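Local coordinates for DUF3194 domain-containing protein (Thermococcus onnurineus, PDB 3UEB) that is of unknown function, a small alpha and beta protein of the UPF0440 family whose antiparallel sheet runs on into a second subunit, at residues M54-N57 and D63-I66; V68-P73 and D81-E86. One frame throughout, in Å; residues are numbered along the deposited sequence.

Contact 1. Residues M54-N57 and D63-I66; sequences MRIN and DLEI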
loop_
_atom_site.group_PDB
_atom_site.type_symbol
_atom_site.label_atom_id
_atom_site.label_comp_id
_atom_site.label_asym_id
_atom_site.label_seq_id
_atom_site.Cartn_x
_atom_site.Cartn_y
_atom_site.Cartn_z
ATOM N N MET A 54 2.054 -2.658 3.267
ATOM C CA MET A 54 1.095 -3.348 4.118
ATOM C C MET A 54 1.363 -4.828 3.868
ATOM O O MET A 54 1.507 -5.261 2.717
ATOM C CB MET A 54 -0.364 -2.998 3.780
ATOM C CG MET A 54 -0.984 -3.752 2.607
ATOM S SD MET A 54 -2.758 -3.457 2.500
ATOM C CE MET A 54 -2.727 -1.857 1.757
ATOM N N ARG A 55 1.467 -5.590 4.949
ATOM C CA ARG A 55 1.712 -7.019 4.857
ATOM C C ARG A 55 0.632 -7.763 5.639
ATOM O O ARG A 55 0.482 -7.560 6.843
ATOM C CB ARG A 55 3.090 -7.361 5.436
ATOM C CG ARG A 55 3.383 -8.859 5.471
ATOM C CD ARG A 55 4.644 -9.185 6.269
ATOM N NE ARG A 55 4.925 -10.621 6.283
ATOM C CZ ARG A 55 5.849 -11.202 7.047
ATOM N NH1 ARG A 55 6.034 -12.517 6.986
ATOM N NH2 ARG A 55 6.584 -10.473 7.879
ATOM N N ILE A 56 -0.128 -8.611 4.955
ATOM C CA ILE A 56 -1.177 -9.380 5.617
ATOM C C ILE A 56 -0.767 -10.849 5.660
ATOM O O ILE A 56 -0.539 -11.480 4.626
ATOM C CB ILE A 56 -2.547 -9.236 4.896
ATOM C CG1 ILE A 56 -3.169 -7.862 5.196
ATOM C CG2 ILE A 56 -3.510 -10.321 5.370
ATOM C CD1 ILE A 56 -2.484 -6.695 4.524
ATOM N N ASN A 57 -0.667 -11.386 6.868
ATOM C CA ASN A 57 -0.269 -12.773 7.050
ATOM C C ASN A 57 -0.717 -13.235 8.434
ATOM O O ASN A 57 0.045 -13.166 9.402
ATOM C CB ASN A 57 1.252 -12.895 6.924
ATOM C CG ASN A 57 1.725 -14.335 6.917
ATOM O OD1 ASN A 57 1.099 -15.213 7.525
ATOM N ND2 ASN A 57 2.843 -14.586 6.239
ATOM N N ASP A 63 -0.806 -10.376 12.328
ATOM C CA ASP A 63 -1.877 -10.230 11.338
ATOM C C ASP A 63 -1.497 -9.208 10.289
ATOM O O ASP A 63 -1.401 -9.522 9.099
ATOM C CB ASP A 63 -3.195 -9.773 11.977
ATOM C CG ASP A 63 -4.064 -10.933 12.423
ATOM O OD1 ASP A 63 -5.059 -10.677 13.135
ATOM O OD2 ASP A 63 -3.755 -12.088 12.055
ATOM N N LEU A 64 -1.289 -7.978 10.743
ATOM C CA LEU A 64 -0.951 -6.892 9.853
ATOM C C LEU A 64 0.348 -6.221 10.245
ATOM O O LEU A 64 0.634 -6.015 11.426
ATOM C CB LEU A 64 -2.087 -5.863 9.845
ATOM C CG LEU A 64 -1.886 -4.564 9.056
ATOM C CD1 LEU A 64 -1.739 -4.856 7.552
ATOM C CD2 LEU A 64 -3.080 -3.660 9.303
ATOM N N GLU A 65 1.144 -5.896 9.238
ATOM C CA GLU A 65 2.399 -5.215 9.459
ATOM C C GLU A 65 2.423 -4.048 8.495
ATOM O O GLU A 65 2.071 -4.185 7.325
ATOM C CB GLU A 65 3.589 -6.152 9.226
ATOM C CG GLU A 65 3.617 -7.335 10.197
ATOM C CD GLU A 65 4.987 -7.990 10.318
ATOM O OE1 GLU A 65 5.130 -8.927 11.137
ATOM O OE2 GLU A 65 5.924 -7.569 9.602
ATOM N N ILE A 66 2.799 -2.883 9.005
ATOM C CA ILE A 66 2.856 -1.687 8.180
ATOM C C ILE A 66 4.255 -1.122 8.266
ATOM O O ILE A 66 4.793 -0.938 9.355
ATOM C CB ILE A 66 1.875 -0.615 8.668
ATOM C CG1 ILE A 66 0.435 -1.097 8.494
ATOM C CG2 ILE A 66 2.120 0.683 7.923
ATOM C CD1 ILE A 66 0.031 -1.341 7.052
#
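In the beta hairpin of strands 49-56 and 63-71, R55 and E65 form an antiparallel hydrogen-bonded pair next to the turn. R55 N gives its hydrogen to E65 O at 2.8 Å, and E65 N returns one to R55 O at 3.0 Å. Two residues closer to the turn, N57 N reaches D63 O at 3.0 Å in a nearly straight bond (172° at the hydrogen), while the CA-H of L64 and of I56 lean on R55 O and D63 O. The R55 side chain runs fully extended, CG anti to its own backbone N (chi1 176°), and lies alongside E65, pointing the same way. Their charged ends meet in a salt bridge whose hydrogen bond is weak, with E65 OE2 at the edge of the guanidinium, 3.4 Å from R55 NH2, and the two flat groups turned 75° apart. D49 of the second subunit takes R55 NE in a further salt bridge, where the sheet continues across the interface. A glutamine in place of E65 would probably leave NH2 without its charge partner and the guanidinium held mainly from the other subunit. M54, I56, L64 and I66 share the other face, where M54 and I66 touch helix 20-41: I56 CD1 meets L64 CD1 at 3.6 Å, and I66 CD1 sits 3.7 Å from M54 CB.

Contact 2. Residues V68-P73 and D81-E86; sequences VYLEVP and DKLIDE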
loop_
_atom_site.group_PDB
_atom_site.type_symbol
_atom_site.label_atom_id
_atom_site.label_comp_id
_atom_site.label_asym_id
_atom_site.label_seq_id
_atom_site.Cartn_x
_atom_site.Cartn_y
_atom_site.Cartn_z
ATOM N N VAL A 68 6.697 2.055 7.038
ATOM C CA VAL A 68 6.734 3.393 6.465
ATOM C C VAL A 68 8.167 3.866 6.253
ATOM O O VAL A 68 9.023 3.689 7.124
ATOM C CB VAL A 68 6.040 4.431 7.391
ATOM C CG1 VAL A 68 5.830 5.738 6.637
ATOM C CG2 VAL A 68 4.728 3.887 7.908
ATOM N N TYR A 69 8.428 4.446 5.086
ATOM C CA TYR A 69 9.739 4.995 4.783
ATOM C C TYR A 69 9.472 6.346 4.136
ATOM O O TYR A 69 8.694 6.448 3.189
ATOM C CB TYR A 69 10.535 4.108 3.818
ATOM C CG TYR A 69 11.827 4.766 3.366
ATOM C CD1 TYR A 69 12.947 4.797 4.196
ATOM C CD2 TYR A 69 11.904 5.424 2.138
ATOM C CE1 TYR A 69 14.108 5.468 3.815
ATOM C CE2 TYR A 69 13.061 6.098 1.751
ATOM C CZ TYR A 69 14.156 6.116 2.593
ATOM O OH TYR A 69 15.308 6.770 2.215
ATOM N N LEU A 70 10.115 7.385 4.654
ATOM C CA LEU A 70 9.906 8.729 4.134
ATOM C C LEU A 70 11.217 9.467 4.029
ATOM O O LEU A 70 12.034 9.430 4.945
ATOM C CB LEU A 70 8.945 9.506 5.042
ATOM C CG LEU A 70 8.676 10.972 4.686
ATOM C CD1 LEU A 70 8.224 11.079 3.226
ATOM C CD2 LEU A 70 7.603 11.535 5.615
ATOM N N GLU A 71 11.398 10.149 2.906
ATOM C CA GLU A 71 12.613 10.897 2.656
ATOM C C GLU A 71 12.283 12.272 2.085
ATOM O O GLU A 71 11.432 12.403 1.204
ATOM C CB GLU A 71 13.477 10.117 1.665
ATOM C CG GLU A 71 14.937 10.515 1.627
ATOM C CD GLU A 71 15.702 9.776 0.550
ATOM O OE1 GLU A 71 15.470 8.560 0.381
ATOM O OE2 GLU A 71 16.540 10.408 -0.125
ATOM N N VAL A 72 12.945 13.300 2.602
ATOM C CA VAL A 72 12.745 14.655 2.101
ATOM C C VAL A 72 14.101 15.123 1.562
ATOM O O VAL A 72 15.129 14.523 1.878
ATOM C CB VAL A 72 12.269 15.623 3.222
ATOM C CG1 VAL A 72 10.969 15.123 3.823
ATOM C CG2 VAL A 72 13.337 15.756 4.295
ATOM N N PRO A 73 14.123 16.182 0.731
ATOM C CA PRO A 73 15.399 16.678 0.188
ATOM C C PRO A 73 16.372 17.032 1.317
ATOM O O PRO A 73 15.948 17.407 2.413
ATOM C CB PRO A 73 14.980 17.906 -0.616
ATOM C CG PRO A 73 13.587 17.547 -1.070
ATOM C CD PRO A 73 12.987 16.943 0.182
ATOM N N ASP A 81 10.967 11.751 11.524
ATOM C CA ASP A 81 10.465 10.752 12.463
ATOM C C ASP A 81 9.217 11.286 13.152
ATOM O O ASP A 81 8.249 10.555 13.370
ATOM C CB ASP A 81 11.518 10.407 13.518
ATOM C CG ASP A 81 12.794 9.862 12.912
ATOM O OD1 ASP A 81 12.713 9.030 11.983
ATOM O OD2 ASP A 81 13.881 10.264 13.377
ATOM N N LYS A 82 9.242 12.572 13.479
ATOM C CA LYS A 82 8.119 13.216 14.142
ATOM C C LYS A 82 6.887 13.143 13.235
ATOM O O LYS A 82 5.797 12.773 13.684
ATOM C CB LYS A 82 8.482 14.670 14.452
ATOM C CG LYS A 82 7.788 15.274 15.665
ATOM C CD LYS A 82 6.424 15.824 15.311
ATOM C CE LYS A 82 6.516 16.961 14.289
ATOM N NZ LYS A 82 7.286 18.128 14.814
ATOM N N LEU A 83 7.066 13.499 11.963
ATOM C CA LEU A 83 5.971 13.453 11.002
ATOM C C LEU A 83 5.481 12.013 10.879
ATOM O O LEU A 83 4.281 11.756 10.897
ATOM C CB LEU A 83 6.429 13.970 9.630
ATOM C CG LEU A 83 5.468 13.703 8.463
ATOM C CD1 LEU A 83 4.079 14.196 8.825
ATOM C CD2 LEU A 83 5.972 14.393 7.204
ATOM N N ILE A 84 6.411 11.075 10.762
ATOM C CA ILE A 84 6.036 9.671 10.662
ATOM C C ILE A 84 5.253 9.276 11.913
ATOM O O ILE A 84 4.224 8.608 11.812
ATOM C CB ILE A 84 7.276 8.743 10.513
ATOM C CG1 ILE A 84 7.944 8.975 9.159
ATOM C CG2 ILE A 84 6.853 7.280 10.612
ATOM C CD1 ILE A 84 9.128 8.044 8.908
ATOM N N ASP A 85 5.727 9.703 13.084
ATOM C CA ASP A 85 5.041 9.389 14.342
ATOM C C ASP A 85 3.604 9.867 14.331
ATOM O O ASP A 85 2.697 9.132 14.709
ATOM C CB ASP A 85 5.754 10.019 15.539
ATOM C CG ASP A 85 7.080 9.360 15.837
ATOM O OD1 ASP A 85 7.147 8.110 15.793
ATOM O OD2 ASP A 85 8.052 10.090 16.127
ATOM N N GLU A 86 3.402 11.113 13.909
ATOM C CA GLU A 86 2.065 11.684 13.833
ATOM C C GLU A 86 1.185 10.926 12.838
ATOM O O GLU A 86 0.013 10.661 13.111
ATOM C CB GLU A 86 2.153 13.154 13.429
ATOM C CG GLU A 86 2.302 14.099 14.601
ATOM C CD GLU A 86 2.821 15.460 14.186
ATOM O OE1 GLU A 86 2.317 16.020 13.186
ATOM O OE2 GLU A 86 3.732 15.969 14.868
#
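L70 and L83 meet through matching torsions: each has CG anti to its backbone N (chi1 177° and 168°), which carries their branches into the interface between strand 63-71 and helix 80-104. There the CD2 methyls touch, L70 CD2 lying 3.7 Å from L83 CD2, and the two side chains cross at about a right angle. I84 comes in from the next helix position, and its extended chain sets CD1 4.1 Å from L70 CB, near the root of the leucine. Its other branch, CG2, lies 4.4 Å from V68 CB, a looser touch. L70 is thus met at both ends, the methyl by L83 and the CB by I84. This is helix-on-sheet packing, with the segment axes 9.5 Å apart at closest approach and their directions 141° apart. I34 and V38 of helix 20-41 pack on V68 and L70, so both helices cover this face of the sheet, and Y37 touches L83 between the helices. On the other face Y69 OH gives a hydrogen bond to E71 OE1 at 2.6 Å, coming from above the carboxylate plane. Polar side chains of the helix have partners outside the contact: D85 forms a salt bridge with R9, and E86 a hydrogen bond with Y37 OH. What joins strand to helix here is wholly apolar, buried branched side chains whose fit depends on shape and exclusion of water.

Contacts 1 and 2 share strand 63-71 and follow one another along the chain: contact 1, the hairpin of 54-57 with 63-66, is complete in sequence before contact 2 begins. Their centres lie about 20 Å apart, on opposite sides of the chain's centre, and apart from the chain itself nothing links the two sets of segments directly. Strand 63-71 is the middle strand of the three-stranded sheet, flanked by 6-14 and 49-56. Contact 1 binds it edge to edge to 49-56, the strand that also pairs with the second subunit, while contact 2 sets helix 80-104 against its face. Helix 20-41 packs against both, so one strand ties the dimer-forming side of the sheet to the helical layer.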